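Local coordinates for 5-carboxyvanillate decarboxylase (Sphingomonas paucimobilis, PDB 4L6D), which probably acts as a metal-dependent carboxy-lyase, removing the carboxyl group from 5-carboxyvanillate, and binds manganese and vanillic acid, at residues F156-F161 with D216-L221. Numbering follows the deposited sequence.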
ATOM      1  N   PHE A 156      22.061  -7.028   9.818  1.00  8.32           N
ATOM      2  CA  PHE A 156      22.097  -8.391  10.336  1.00  8.96           C
ATOM      3  C   PHE A 156      21.967  -9.428   9.221  1.00  7.91           C
ATOM      4  O   PHE A 156      22.573 -10.506   9.288  1.00  8.95           O
ATOM      5  CB  PHE A 156      20.986  -8.577  11.369  1.00 10.22           C
ATOM      6  CG  PHE A 156      20.924  -9.954  11.970  1.00  8.21           C
ATOM      7  CD1 PHE A 156      21.882 -10.381  12.879  1.00 12.65           C
ATOM      8  CD2 PHE A 156      19.881 -10.803  11.654  1.00  9.20           C
ATOM      9  CE1 PHE A 156      21.810 -11.654  13.442  1.00 12.24           C
ATOM     10  CE2 PHE A 156      19.805 -12.071  12.216  1.00 10.90           C
ATOM     11  CZ  PHE A 156      20.762 -12.486  13.112  1.00  9.76           C
ATOM     12  N   PHE A 157      21.200  -9.095   8.188  1.00  7.86           N
ATOM     13  CA  PHE A 157      20.934 -10.039   7.112  1.00  7.52           C
ATOM     14  C   PHE A 157      21.886  -9.887   5.928  1.00  7.55           C
ATOM     15  O   PHE A 157      21.722 -10.585   4.925  1.00  7.43           O
ATOM     16  CB  PHE A 157      19.486  -9.920   6.616  1.00  6.47           C
ATOM     17  CG  PHE A 157      18.450 -10.115   7.694  1.00  7.03           C
ATOM     18  CD1 PHE A 157      18.252 -11.360   8.275  1.00  8.80           C
ATOM     19  CD2 PHE A 157      17.660  -9.048   8.112  1.00  8.74           C
ATOM     20  CE1 PHE A 157      17.285 -11.546   9.260  1.00 10.51           C
ATOM     21  CE2 PHE A 157      16.685  -9.220   9.095  1.00  8.22           C
ATOM     22  CZ  PHE A 157      16.497 -10.472   9.671  1.00  9.15           C
ATOM     23  N   HIS A 158      22.876  -9.003   6.029  1.00  8.06           N
ATOM     24  CA  HIS A 158      23.821  -8.851   4.919  1.00  7.92           C
ATOM     25  C   HIS A 158      24.440 -10.175   4.449  1.00  8.50           C
ATOM     26  O   HIS A 158      24.517 -10.405   3.251  1.00  8.37           O
ATOM     27  CB  HIS A 158      24.903  -7.807   5.216  1.00  9.09           C
ATOM     28  CG  HIS A 158      24.416  -6.398   5.110  1.00 10.70           C
ATOM     29  ND1 HIS A 158      25.203  -5.311   5.431  1.00 15.02           N
ATOM     30  CD2 HIS A 158      23.222  -5.894   4.716  1.00 12.55           C
ATOM     31  CE1 HIS A 158      24.512  -4.201   5.242  1.00 12.22           C
ATOM     32  NE2 HIS A 158      23.309  -4.526   4.808  1.00 10.82           N
ATOM     33  N   PRO A 159      24.850 -11.067   5.379  1.00  7.72           N
ATOM     34  CA  PRO A 159      25.415 -12.331   4.880  1.00  8.56           C
ATOM     35  C   PRO A 159      24.439 -13.163   4.047  1.00  8.79           C
ATOM     36  O   PRO A 159      24.870 -13.896   3.160  1.00  9.21           O
ATOM     37  CB  PRO A 159      25.789 -13.077   6.166  1.00 10.06           C
ATOM     38  CG  PRO A 159      26.062 -11.988   7.146  1.00 10.08           C
ATOM     39  CD  PRO A 159      25.036 -10.930   6.838  1.00  7.54           C
ATOM     40  N   VAL A 160      23.145 -13.057   4.325  1.00  6.68           N
ATOM     41  CA  VAL A 160      22.150 -13.741   3.509  1.00  6.35           C
ATOM     42  C   VAL A 160      22.148 -13.196   2.087  1.00  8.00           C
ATOM     43  O   VAL A 160      22.237 -13.949   1.113  1.00  6.63           O
ATOM     44  CB  VAL A 160      20.744 -13.571   4.119  1.00  8.81           C
ATOM     45  CG1 VAL A 160      19.654 -13.981   3.137  1.00  8.99           C
ATOM     46  CG2 VAL A 160      20.657 -14.352   5.425  1.00  9.99           C
ATOM     47  N   PHE A 161      22.064 -11.875   1.970  1.00  6.05           N
ATOM     48  CA  PHE A 161      21.961 -11.257   0.648  1.00  7.16           C
ATOM     49  C   PHE A 161      23.253 -11.357  -0.147  1.00  7.35           C
ATOM     50  O   PHE A 161      23.214 -11.471  -1.361  1.00  7.97           O
ATOM     51  CB  PHE A 161      21.407  -9.831   0.748  1.00  7.49           C
ATOM     52  CG  PHE A 161      19.981  -9.821   1.152  1.00  7.08           C
ATOM     53  CD1 PHE A 161      19.003 -10.160   0.241  1.00  8.14           C
ATOM     54  CD2 PHE A 161      19.630  -9.607   2.473  1.00  8.15           C
ATOM     55  CE1 PHE A 161      17.673 -10.216   0.621  1.00  7.62           C
ATOM     56  CE2 PHE A 161      18.308  -9.674   2.867  1.00  7.23           C
ATOM     57  CZ  PHE A 161      17.329  -9.981   1.945  1.00  8.22           C
ATOM     58  N   ASP A 216      22.500  -1.048  -3.959  1.00  7.30           N
ATOM     59  CA  ASP A 216      23.830  -0.552  -4.312  1.00  6.45           C
ATOM     60  C   ASP A 216      24.883  -1.491  -3.727  1.00  7.19           C
ATOM     61  O   ASP A 216      25.941  -1.696  -4.323  1.00  8.31           O
ATOM     62  CB  ASP A 216      24.061   0.879  -3.825  1.00  6.71           C
ATOM     63  CG  ASP A 216      23.350   1.907  -4.686  1.00  9.31           C
ATOM     64  OD1 ASP A 216      22.906   1.573  -5.814  1.00  8.15           O
ATOM     65  OD2 ASP A 216      23.252   3.063  -4.232  1.00  8.65           O
ATOM     66  N   ARG A 217      24.596  -2.058  -2.560  1.00  9.72           N
ATOM     67  CA  ARG A 217      25.520  -3.002  -1.936  1.00  9.32           C
ATOM     68  C   ARG A 217      25.544  -4.326  -2.696  1.00  8.60           C
ATOM     69  O   ARG A 217      26.606  -4.922  -2.877  1.00  9.47           O
ATOM     70  CB  ARG A 217      25.125  -3.237  -0.479  1.00  8.17           C
ATOM     71  CG  ARG A 217      26.079  -4.117   0.299  1.00 12.32           C
ATOM     72  CD  ARG A 217      25.622  -4.254   1.742  1.00 17.24           C
ATOM     73  NE  ARG A 217      25.896  -3.053   2.524  1.00 21.95           N
ATOM     74  CZ  ARG A 217      27.026  -2.844   3.194  1.00 26.89           C
ATOM     75  NH1 ARG A 217      27.994  -3.754   3.170  1.00 31.16           N
ATOM     76  NH2 ARG A 217      27.193  -1.725   3.880  1.00 31.75           N
ATOM     77  N   PHE A 218      24.372  -4.780  -3.137  1.00  7.30           N
ATOM     78  CA  PHE A 218      24.249  -6.043  -3.869  1.00  6.49           C
ATOM     79  C   PHE A 218      23.477  -5.823  -5.167  1.00  7.48           C
ATOM     80  O   PHE A 218      22.298  -6.195  -5.276  1.00  6.90           O
ATOM     81  CB  PHE A 218      23.532  -7.102  -3.024  1.00  5.98           C
ATOM     82  CG  PHE A 218      24.129  -7.315  -1.657  1.00  7.60           C
ATOM     83  CD1 PHE A 218      25.356  -7.941  -1.502  1.00  8.80           C
ATOM     84  CD2 PHE A 218      23.438  -6.916  -0.525  1.00  7.47           C
ATOM     85  CE1 PHE A 218      25.900  -8.140  -0.230  1.00  8.07           C
ATOM     86  CE2 PHE A 218      23.969  -7.117   0.742  1.00  6.81           C
ATOM     87  CZ  PHE A 218      25.203  -7.740   0.888  1.00  7.84           C
ATOM     88  N   PRO A 219      24.132  -5.192  -6.150  1.00  6.11           N
ATOM     89  CA  PRO A 219      23.419  -4.741  -7.350  1.00  7.51           C
ATOM     90  C   PRO A 219      22.940  -5.861  -8.257  1.00  6.60           C
ATOM     91  O   PRO A 219      22.117  -5.590  -9.120  1.00  6.86           O
ATOM     92  CB  PRO A 219      24.458  -3.871  -8.071  1.00  6.29           C
ATOM     93  CG  PRO A 219      25.786  -4.395  -7.600  1.00  7.07           C
ATOM     94  CD  PRO A 219      25.538  -4.757  -6.146  1.00  7.35           C
ATOM     95  N   ARG A 220      23.428  -7.090  -8.072  1.00  6.66           N
ATOM     96  CA  ARG A 220      22.959  -8.195  -8.910  1.00  6.20           C
ATOM     97  C   ARG A 220      21.851  -9.033  -8.269  1.00  8.83           C
ATOM     98  O   ARG A 220      21.468 -10.059  -8.818  1.00 10.53           O
ATOM     99  CB  ARG A 220      24.108  -9.122  -9.307  1.00  7.94           C
ATOM    100  CG  ARG A 220      25.190  -8.438 -10.115  1.00 12.87           C
ATOM    101  CD  ARG A 220      24.800  -8.315 -11.574  1.00 22.54           C
ATOM    102  NE  ARG A 220      24.601  -9.604 -12.234  1.00 24.13           N
ATOM    103  CZ  ARG A 220      25.575 -10.375 -12.712  1.00 27.69           C
ATOM    104  NH1 ARG A 220      26.845 -10.010 -12.595  1.00 27.81           N
ATOM    105  NH2 ARG A 220      25.278 -11.524 -13.303  1.00 31.51           N
ATOM    106  N   LEU A 221      21.333  -8.615  -7.116  1.00  6.43           N
ATOM    107  CA  LEU A 221      20.181  -9.296  -6.538  1.00  5.92           C
ATOM    108  C   LEU A 221      18.980  -9.276  -7.473  1.00  8.49           C
ATOM    109  O   LEU A 221      18.715  -8.264  -8.133  1.00  9.21           O
ATOM    110  CB  LEU A 221      19.751  -8.605  -5.254  1.00  9.31           C
ATOM    111  CG  LEU A 221      20.515  -8.906  -3.985  1.00 10.10           C
ATOM    112  CD1 LEU A 221      19.918  -8.080  -2.857  1.00 10.44           C
ATOM    113  CD2 LEU A 221      20.440 -10.408  -3.664  1.00 11.37           C
TER
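Arg217 lays its side chain against the imidazole of His158, and the arginine can be followed outward from CB. CG sits over the centre of one face of the Phe218 ring, so the aliphatic half of the arginine packs on its own neighbour. The extended run CB-CG-CD (chi2 178°) brings Arg217 CD over the imidazole face in a CH-pi contact, 3.8 Å from the His158 ring centroid. The bend at chi3 (-75°) then lays Arg217 NE 3.3 Å and Arg217 CZ 3.5 Å from His158 CE1, the guanidinium tilted only 24° from the imidazole plane. A long, flat-ended residue suits this solvent-facing position, where it can lie on a ring without needing a hydrogen bond to it; histidine suits the other side because its flat ring gives a face to Arg217 CD.

In this TIM-barrel amidohydrolase fold, the contact joins the start of helix 158-167, which precedes strand 171-174, to the turn leading from helix 214-217 into the next strand, 223-225. Phe218, the first residue to leave the helix, points its edge at the His158 face, and Phe218 CZ lies 3.6 Å from His158 O. A flat ring suits this place, offering its second face to Phe161 C while Phe218 CE2 packs 3.7 Å from Phe161 CB. Replacing His158 with an alanine would probably leave Arg217 CD and the Phe218 edge without their aromatic partner and let the guanidinium swing. Deeper in, Leu221, closing a type I turn begun by Phe218, brings its CD1 methyl to 3.8 Å from Phe161 CD1; both side chains are apolar and buried, so they pack without stranding a polar atom, while Tyr152 meets the Phe161 ring.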